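Local coordinates for acetyl-CoA hydrolase/transferase family protein (Porphyromonas gingivalis, PDB 2NVV), which probably hydrolyses acetyl-CoA or exchanges coenzyme A between acetate and other carboxylic acids through a glutamyl-CoA thioester intermediate, and binds zinc, at residues Y83-D88 with M372-G377; F79-Q84 with F101-S106; G25-G30 with G60-A65. All coordinates share one frame; numbering follows the deposited sequence.

Interaction 1 (Y83-D88 with M372-G377)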
loop_
_atom_site.group_PDB
_atom_site.type_symbol
_atom_site.label_atom_id
_atom_site.label_comp_id
_atom_site.label_asym_id
_atom_site.label_seq_id
_atom_site.Cartn_x
_atom_site.Cartn_y
_atom_site.Cartn_z
ATOM N N TYR A 83 -10.650 -8.036 11.033
ATOM C CA TYR A 83 -9.768 -9.187 11.129
ATOM C C TYR A 83 -10.361 -10.172 12.130
ATOM O O TYR A 83 -10.922 -9.760 13.149
ATOM C CB TYR A 83 -8.391 -8.732 11.624
ATOM C CG TYR A 83 -7.331 -9.811 11.730
ATOM C CD1 TYR A 83 -6.426 -10.036 10.691
ATOM C CD2 TYR A 83 -7.210 -10.590 12.879
ATOM C CE1 TYR A 83 -5.423 -11.005 10.799
ATOM C CE2 TYR A 83 -6.223 -11.558 12.994
ATOM C CZ TYR A 83 -5.331 -11.760 11.958
ATOM O OH TYR A 83 -4.332 -12.706 12.080
ATOM N N GLN A 84 -10.254 -11.467 11.835
ATOM C CA GLN A 84 -10.742 -12.491 12.749
ATOM C C GLN A 84 -9.735 -13.625 12.806
ATOM O O GLN A 84 -8.839 -13.721 11.967
ATOM C CB GLN A 84 -12.129 -13.028 12.338
ATOM C CG GLN A 84 -12.240 -13.702 10.972
ATOM C CD GLN A 84 -11.575 -15.065 10.913
ATOM O OE1 GLN A 84 -11.742 -15.900 11.822
ATOM N NE2 GLN A 84 -10.830 -15.311 9.831
ATOM N N SER A 85 -9.883 -14.475 13.813
ATOM C CA SER A 85 -8.983 -15.591 14.004
ATOM C C SER A 85 -9.615 -16.710 14.850
ATOM O O SER A 85 -8.970 -17.286 15.717
ATOM C CB SER A 85 -7.702 -15.075 14.656
ATOM O OG SER A 85 -6.848 -16.151 14.967
ATOM N N ASN A 86 -10.883 -17.009 14.588
ATOM C CA ASN A 86 -11.615 -18.053 15.304
ATOM C C ASN A 86 -12.123 -19.110 14.321
ATOM O O ASN A 86 -12.709 -18.776 13.295
ATOM C CB ASN A 86 -12.785 -17.427 16.069
ATOM C CG ASN A 86 -13.759 -18.462 16.602
ATOM O OD1 ASN A 86 -14.725 -18.824 15.927
ATOM N ND2 ASN A 86 -13.507 -18.951 17.814
ATOM N N LYS A 87 -11.902 -20.383 14.647
ATOM C CA LYS A 87 -12.297 -21.503 13.788
ATOM C C LYS A 87 -13.772 -21.566 13.424
ATOM O O LYS A 87 -14.125 -21.879 12.293
ATOM C CB LYS A 87 -11.874 -22.825 14.436
ATOM C CG LYS A 87 -12.625 -23.192 15.715
ATOM C CD LYS A 87 -11.774 -24.088 16.619
ATOM C CE LYS A 87 -11.199 -25.275 15.865
ATOM N NZ LYS A 87 -10.112 -25.958 16.622
ATOM N N ASP A 88 -14.636 -21.278 14.386
ATOM C CA ASP A 88 -16.069 -21.296 14.145
ATOM C C ASP A 88 -16.461 -20.187 13.182
ATOM O O ASP A 88 -17.195 -20.428 12.217
ATOM C CB ASP A 88 -16.834 -21.149 15.466
ATOM C CG ASP A 88 -16.648 -22.349 16.375
ATOM O OD1 ASP A 88 -16.981 -23.467 15.935
ATOM O OD2 ASP A 88 -16.161 -22.177 17.515
HETATM N N MSE A 372 -10.384 -18.458 3.254
HETATM C CA MSE A 372 -9.886 -17.409 4.126
HETATM C C MSE A 372 -9.172 -18.007 5.318
HETATM O O MSE A 372 -9.530 -19.068 5.830
HETATM C CB MSE A 372 -11.021 -16.501 4.621
HETATM C CG MSE A 372 -10.601 -15.484 5.698
HETATM SE SE MSE A 372 -9.118 -14.276 5.229
HETATM C CE MSE A 372 -10.005 -13.117 3.994
HETATM N N MSE A 373 -8.157 -17.287 5.756
HETATM C CA MSE A 373 -7.338 -17.674 6.876
HETATM C C MSE A 373 -7.721 -16.845 8.100
HETATM O O MSE A 373 -8.505 -17.278 8.937
HETATM C CB MSE A 373 -5.889 -17.433 6.487
HETATM C CG MSE A 373 -5.099 -18.671 6.517
HETATM SE SE MSE A 373 -5.155 -19.063 8.367
HETATM C CE MSE A 373 -3.219 -19.193 8.706
ATOM N N ASN A 374 -7.154 -15.645 8.181
ATOM C CA ASN A 374 -7.422 -14.704 9.264
ATOM C C ASN A 374 -7.836 -13.362 8.657
ATOM O O ASN A 374 -8.969 -12.913 8.806
ATOM C CB ASN A 374 -6.171 -14.510 10.122
ATOM C CG ASN A 374 -5.877 -15.699 11.013
ATOM O OD1 ASN A 374 -4.818 -15.774 11.629
ATOM N ND2 ASN A 374 -6.817 -16.627 11.099
ATOM N N GLY A 375 -6.900 -12.732 7.961
ATOM C CA GLY A 375 -7.161 -11.453 7.335
ATOM C C GLY A 375 -5.831 -10.812 7.019
ATOM O O GLY A 375 -4.807 -11.204 7.590
ATOM N N ILE A 376 -5.834 -9.828 6.117
ATOM C CA ILE A 376 -4.594 -9.161 5.739
ATOM C C ILE A 376 -3.961 -8.518 6.968
ATOM O O ILE A 376 -2.742 -8.350 7.037
ATOM C CB ILE A 376 -4.824 -8.090 4.642
ATOM C CG1 ILE A 376 -3.466 -7.605 4.122
ATOM C CG2 ILE A 376 -5.628 -6.921 5.205
ATOM C CD1 ILE A 376 -3.540 -6.719 2.910
ATOM N N GLY A 377 -4.797 -8.183 7.947
ATOM C CA GLY A 377 -4.305 -7.578 9.173
ATOM C C GLY A 377 -3.583 -6.266 8.948
ATOM O O GLY A 377 -4.031 -5.423 8.173
#
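Tyr83 and Gly375 come within 5.1 Å of each other at their CA atoms, as do Ser85 and Asn374, and apart from the first turn of helix 87-94 and the end of strand 371-372 both segments run as loop. The amide of Gln84 makes the polar link. Its chain bends back at chi2 (72°) and carries NE2 to two backbone carbonyls. The bond from Gln84 NE2 to Met373 O measures 3.2 Å, lies near the plane of the Gln84 amide and meets the carbonyl from above its plane; the one to Asn374 O is weak. At the other end of the same amide, Gln84 OE1 accepts Asn86 N at 3.1 Å, which fixes the rotation of the group. The contact joins the N-terminal domain to the C-terminal one, both of families grouped with Rossmann-type folds, beside the predicted CoA site: Asn374 probably binds CoA, and Gly377 precedes Gly378, another predicted CoA ligand. With CG anti to the backbone N (chi1 -178°), the Tyr83 ring reaches over the Asn374-Gly377 loop. The backbone of Asn374 lies over one face of this ring, the side-chain amide plane of Asn374 is turned 68° from the ring, and Asn374 CB sits 3.4 Å from Tyr83 CZ. Gly375 O meets the ring edge at CE1, and Gly377 CA approaches Tyr83 CD1 to 3.6 Å. Arg90 of helix 87-94 also donates to Met373 O.

Interaction 2 (F79-Q84 with F101-S106)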
loop_
_atom_site.group_PDB
_atom_site.type_symbol
_atom_site.label_atom_id
_atom_site.label_comp_id
_atom_site.label_asym_id
_atom_site.label_seq_id
_atom_site.Cartn_x
_atom_site.Cartn_y
_atom_site.Cartn_z
ATOM N N PHE A 79 -22.447 -9.326 9.563
ATOM C CA PHE A 79 -21.233 -8.944 8.856
ATOM C C PHE A 79 -20.123 -8.745 9.875
ATOM O O PHE A 79 -20.382 -8.383 11.021
ATOM C CB PHE A 79 -21.450 -7.692 7.982
ATOM C CG PHE A 79 -21.408 -6.384 8.731
ATOM C CD1 PHE A 79 -20.210 -5.904 9.261
ATOM C CD2 PHE A 79 -22.567 -5.613 8.875
ATOM C CE1 PHE A 79 -20.152 -4.678 9.921
ATOM C CE2 PHE A 79 -22.529 -4.382 9.534
ATOM C CZ PHE A 79 -21.307 -3.912 10.061
ATOM N N ARG A 80 -18.886 -8.986 9.445
ATOM C CA ARG A 80 -17.722 -8.890 10.321
ATOM C C ARG A 80 -16.516 -8.169 9.704
ATOM O O ARG A 80 -16.206 -8.347 8.522
ATOM C CB ARG A 80 -17.309 -10.307 10.733
ATOM C CG ARG A 80 -16.091 -10.394 11.623
ATOM C CD ARG A 80 -16.436 -10.077 13.061
ATOM N NE ARG A 80 -15.300 -10.357 13.935
ATOM C CZ ARG A 80 -14.162 -9.675 13.929
ATOM N NH1 ARG A 80 -13.175 -10.014 14.751
ATOM N NH2 ARG A 80 -14.019 -8.646 13.114
ATOM N N THR A 81 -15.841 -7.366 10.526
ATOM C CA THR A 81 -14.647 -6.614 10.124
ATOM C C THR A 81 -13.838 -6.285 11.376
ATOM O O THR A 81 -14.393 -6.150 12.465
ATOM C CB THR A 81 -14.976 -5.269 9.458
ATOM O OG1 THR A 81 -16.367 -5.209 9.140
ATOM C CG2 THR A 81 -14.167 -5.098 8.194
ATOM N N PRO A 82 -12.521 -6.088 11.227
ATOM C CA PRO A 82 -11.774 -6.154 9.976
ATOM C C PRO A 82 -10.828 -7.359 9.901
ATOM O O PRO A 82 -10.284 -7.670 8.836
ATOM C CB PRO A 82 -11.028 -4.834 9.989
ATOM C CG PRO A 82 -10.595 -4.751 11.432
ATOM C CD PRO A 82 -11.772 -5.309 12.232
ATOM N N TYR A 83 -10.650 -8.036 11.033
ATOM C CA TYR A 83 -9.768 -9.187 11.129
ATOM C C TYR A 83 -10.361 -10.172 12.130
ATOM O O TYR A 83 -10.922 -9.760 13.149
ATOM C CB TYR A 83 -8.391 -8.732 11.624
ATOM C CG TYR A 83 -7.331 -9.811 11.730
ATOM C CD1 TYR A 83 -6.426 -10.036 10.691
ATOM C CD2 TYR A 83 -7.210 -10.590 12.879
ATOM C CE1 TYR A 83 -5.423 -11.005 10.799
ATOM C CE2 TYR A 83 -6.223 -11.558 12.994
ATOM C CZ TYR A 83 -5.331 -11.760 11.958
ATOM O OH TYR A 83 -4.332 -12.706 12.080
ATOM N N GLN A 84 -10.254 -11.467 11.835
ATOM C CA GLN A 84 -10.742 -12.491 12.749
ATOM C C GLN A 84 -9.735 -13.625 12.806
ATOM O O GLN A 84 -8.839 -13.721 11.967
ATOM C CB GLN A 84 -12.129 -13.028 12.338
ATOM C CG GLN A 84 -12.240 -13.702 10.972
ATOM C CD GLN A 84 -11.575 -15.065 10.913
ATOM O OE1 GLN A 84 -11.742 -15.900 11.822
ATOM N NE2 GLN A 84 -10.830 -15.311 9.831
ATOM N N PHE A 101 -15.158 -8.987 5.506
ATOM C CA PHE A 101 -14.240 -8.256 4.657
ATOM C C PHE A 101 -13.084 -7.758 5.514
ATOM O O PHE A 101 -13.278 -6.976 6.423
ATOM C CB PHE A 101 -14.950 -7.107 3.913
ATOM C CG PHE A 101 -15.879 -6.274 4.768
ATOM C CD1 PHE A 101 -17.110 -6.776 5.179
ATOM C CD2 PHE A 101 -15.516 -4.988 5.162
ATOM C CE1 PHE A 101 -17.964 -6.016 5.967
ATOM C CE2 PHE A 101 -16.365 -4.218 5.953
ATOM C CZ PHE A 101 -17.594 -4.735 6.358
ATOM N N ASP A 102 -11.883 -8.269 5.243
ATOM C CA ASP A 102 -10.701 -7.870 5.992
ATOM C C ASP A 102 -10.124 -6.574 5.428
ATOM O O ASP A 102 -9.997 -6.400 4.206
ATOM C CB ASP A 102 -9.636 -8.985 5.991
ATOM C CG ASP A 102 -9.359 -9.559 4.594
ATOM O OD1 ASP A 102 -8.224 -10.053 4.365
ATOM O OD2 ASP A 102 -10.266 -9.531 3.732
ATOM N N LEU A 103 -9.767 -5.665 6.334
ATOM C CA LEU A 103 -9.247 -4.360 5.941
ATOM C C LEU A 103 -7.880 -4.107 6.523
ATOM O O LEU A 103 -7.434 -4.836 7.396
ATOM C CB LEU A 103 -10.194 -3.267 6.444
ATOM C CG LEU A 103 -11.681 -3.400 6.142
ATOM C CD1 LEU A 103 -12.459 -2.453 7.035
ATOM C CD2 LEU A 103 -11.930 -3.118 4.673
ATOM N N HIS A 104 -7.209 -3.080 6.018
ATOM C CA HIS A 104 -5.914 -2.689 6.555
ATOM C C HIS A 104 -6.341 -2.141 7.914
ATOM O O HIS A 104 -7.168 -1.229 7.987
ATOM C CB HIS A 104 -5.274 -1.583 5.703
ATOM C CG HIS A 104 -4.858 -2.033 4.338
ATOM N ND1 HIS A 104 -3.973 -3.072 4.132
ATOM C CD2 HIS A 104 -5.194 -1.575 3.108
ATOM C CE1 HIS A 104 -3.783 -3.232 2.834
ATOM N NE2 HIS A 104 -4.512 -2.336 2.191
ATOM N N LEU A 105 -5.795 -2.704 8.984
ATOM C CA LEU A 105 -6.182 -2.300 10.331
ATOM C C LEU A 105 -6.128 -0.808 10.650
ATOM O O LEU A 105 -7.022 -0.276 11.297
ATOM C CB LEU A 105 -5.364 -3.091 11.358
ATOM C CG LEU A 105 -5.548 -4.607 11.267
ATOM C CD1 LEU A 105 -4.889 -5.271 12.465
ATOM C CD2 LEU A 105 -7.037 -4.958 11.205
ATOM N N SER A 106 -5.101 -0.116 10.184
ATOM C CA SER A 106 -4.983 1.312 10.483
ATOM C C SER A 106 -6.091 2.192 9.906
ATOM O O SER A 106 -6.233 3.345 10.306
ATOM C CB SER A 106 -3.640 1.848 9.975
ATOM O OG SER A 106 -3.653 1.997 8.568
HETATM O O HOH W 1 -7.448 -7.243 8.443
#
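Phe101 and Thr81 meet at the edge of the parallel, Rossmann-like sheet, where the end of strand 77-81 and the loop after it run beside the chain leaving the outermost strand 99-100. Two backbone hydrogen bonds join them. Phe101 N donates to Arg80 O at 3.3 Å, while Leu103 N donates to Pro82 O, whose position is less certain. A water bridges this second pair by donating to both Pro82 O and Leu103 O. The aromatic contact is a CH-pi interaction: Thr81 CB stands 4.3 Å from the centroid of the Phe101 ring, over its face. A chi1 of 45° turns one face of the Phe101 ring to Thr81, and Phe79 CD1 reaches Phe101 CE1 obliquely at 4.0 Å. Among polar side chains, Arg80 turns from this contact to a salt bridge with Asp68, and Asp102 OD1 accepts Ile376 N. Asp102 O is bonded to His417 of the second subunit. The apolar contacts centre on Pro82, which is preceded by a cis peptide bond; its CB packs on Leu103 CB. Leu105, which also touches the predicted catalytic Glu284, crosses the Pro82 ring at about a right angle and brings its CD2 to 3.6 Å from Pro82 CG.

Interaction 3 (G25-G30 with G60-A65)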
loop_
_atom_site.group_PDB
_atom_site.type_symbol
_atom_site.label_atom_id
_atom_site.label_comp_id
_atom_site.label_asym_id
_atom_site.label_seq_id
_atom_site.Cartn_x
_atom_site.Cartn_y
_atom_site.Cartn_z
ATOM N N GLY A 25 -10.634 -3.711 22.569
ATOM C CA GLY A 25 -9.532 -4.659 22.506
ATOM C C GLY A 25 -8.882 -4.897 21.158
ATOM O O GLY A 25 -9.339 -4.413 20.132
ATOM N N PHE A 26 -7.784 -5.643 21.185
ATOM C CA PHE A 26 -7.040 -6.002 19.983
ATOM C C PHE A 26 -6.513 -7.390 20.312
ATOM O O PHE A 26 -5.661 -7.535 21.183
ATOM C CB PHE A 26 -5.890 -5.029 19.769
ATOM C CG PHE A 26 -5.278 -5.113 18.405
ATOM C CD1 PHE A 26 -5.953 -4.616 17.298
ATOM C CD2 PHE A 26 -4.020 -5.672 18.235
ATOM C CE1 PHE A 26 -5.375 -4.671 16.034
ATOM C CE2 PHE A 26 -3.427 -5.739 16.987
ATOM C CZ PHE A 26 -4.098 -5.238 15.877
ATOM N N THR A 27 -7.020 -8.392 19.599
ATOM C CA THR A 27 -6.716 -9.799 19.836
ATOM C C THR A 27 -7.552 -10.020 21.089
ATOM O O THR A 27 -8.058 -9.057 21.657
ATOM C CB THR A 27 -5.222 -10.095 20.173
ATOM O OG1 THR A 27 -4.968 -9.815 21.555
ATOM C CG2 THR A 27 -4.291 -9.278 19.298
ATOM N N PRO A 28 -7.718 -11.274 21.540
ATOM C CA PRO A 28 -8.520 -11.495 22.748
ATOM C C PRO A 28 -8.283 -10.428 23.816
ATOM O O PRO A 28 -9.218 -9.999 24.491
ATOM C CB PRO A 28 -8.072 -12.875 23.202
ATOM C CG PRO A 28 -7.867 -13.568 21.920
ATOM C CD PRO A 28 -7.114 -12.536 21.083
ATOM N N ALA A 29 -7.034 -9.998 23.957
ATOM C CA ALA A 29 -6.669 -8.977 24.942
ATOM C C ALA A 29 -7.494 -7.683 24.809
ATOM O O ALA A 29 -7.575 -7.097 23.720
ATOM C CB ALA A 29 -5.171 -8.658 24.829
ATOM N N GLY A 30 -8.100 -7.251 25.917
ATOM C CA GLY A 30 -8.897 -6.030 25.923
ATOM C C GLY A 30 -10.326 -6.165 25.426
ATOM O O GLY A 30 -11.038 -5.177 25.316
ATOM N N GLY A 60 -11.252 -4.562 16.737
ATOM C CA GLY A 60 -9.921 -4.052 16.460
ATOM C C GLY A 60 -9.269 -5.063 15.547
ATOM O O GLY A 60 -8.908 -4.756 14.409
ATOM N N ALA A 61 -9.153 -6.284 16.064
ATOM C CA ALA A 61 -8.589 -7.406 15.328
ATOM C C ALA A 61 -9.333 -8.662 15.797
ATOM O O ALA A 61 -10.570 -8.667 15.850
ATOM C CB ALA A 61 -7.104 -7.519 15.603
ATOM N N SER A 62 -8.583 -9.709 16.142
ATOM C CA SER A 62 -9.161 -10.960 16.609
ATOM C C SER A 62 -9.744 -10.810 18.011
ATOM O O SER A 62 -9.398 -9.896 18.763
ATOM C CB SER A 62 -8.113 -12.071 16.597
ATOM O OG SER A 62 -6.988 -11.711 17.372
ATOM N N THR A 63 -10.647 -11.720 18.350
ATOM C CA THR A 63 -11.308 -11.712 19.643
ATOM C C THR A 63 -11.264 -13.142 20.181
ATOM O O THR A 63 -10.929 -14.079 19.450
ATOM C CB THR A 63 -12.767 -11.240 19.473
ATOM O OG1 THR A 63 -13.536 -12.254 18.820
ATOM C CG2 THR A 63 -12.807 -10.008 18.608
ATOM N N GLY A 64 -11.592 -13.335 21.451
ATOM C CA GLY A 64 -11.554 -14.696 21.979
ATOM C C GLY A 64 -12.590 -15.623 21.356
ATOM O O GLY A 64 -13.300 -15.253 20.410
ATOM N N ALA A 65 -12.676 -16.841 21.876
ATOM C CA ALA A 65 -13.662 -17.794 21.385
ATOM C C ALA A 65 -14.999 -17.414 22.032
ATOM O O ALA A 65 -16.063 -17.874 21.620
ATOM C CB ALA A 65 -13.259 -19.209 21.784
#
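Two loops that follow neighbouring parallel strands of the N-terminal Rossmann-like sheet meet here, at the C-terminal strand ends where such folds commonly place their active sites; Phe26 lies against the region of Glu284, predicted to carry the CoA thioester. The Phe26 ring and Ala61 form the apolar half of the contact. Ala61 CB sits over one face of the ring in a CH-pi interaction, 3.7 Å from the Phe26 centroid and displaced toward the rim. Its closest ring atom is Phe26 CE1, 3.4 Å from Ala61 CB. A chi1 of -166° swings the Phe26 ring beside its own carbonyl carbon and back toward Gly60 and Ala61, although the CB of Phe26 points away from them. Gly60 C approaches Phe26 CD1 obliquely at 3.8 Å.

Farther along, the backbone of Thr27 runs beside Ser62, whose hydroxyl OG stands 3.7 Å from Thr27 CB and 3.8 Å from Pro28 CD. The Pro28 ring then lies alongside the Thr63-Gly64 peptide, its CG 3.8 Å from Gly64 N. Thr27 OG1 shapes its own loop: it accepts Ala29 N at 3.2 Å in an ST turn, while a separate backbone bond from Phe26 N to Ala29 O ties residues 26 and 29 together. Ser308 is a further partner of that hydroxyl.

Segment 25-30 thus sits between strand 20-23 and helix 35-47, and segment 60-65 between strand 55-58 and helix 65-73, where Thr63 OG1 bonds Asp68; strands 285-286 and 306-307 cover Phe26 and Thr27.

From the N terminus, interaction 3 comes first, closing the loop from 25-30 to 60-65 over helix 35-47 and strand 55-58. Interaction 2 follows in series and closes a short loop around helix 87-94 and strand 99-100. Interaction 1 starts from the same stretch, sharing Tyr83 and Gln84, but its far longer loop, running to 372-377 in the C-terminal domain, takes in 101-106. The three touch one another: Gly377 packs on Leu105 and Ile376 on His104 between interactions 1 and 2, Arg80 NH1 meets Ala61 O between 2 and 3, and Ser85 packs on Ser62 between 1 and 3. Interactions 1 and 2 also touch the second subunit.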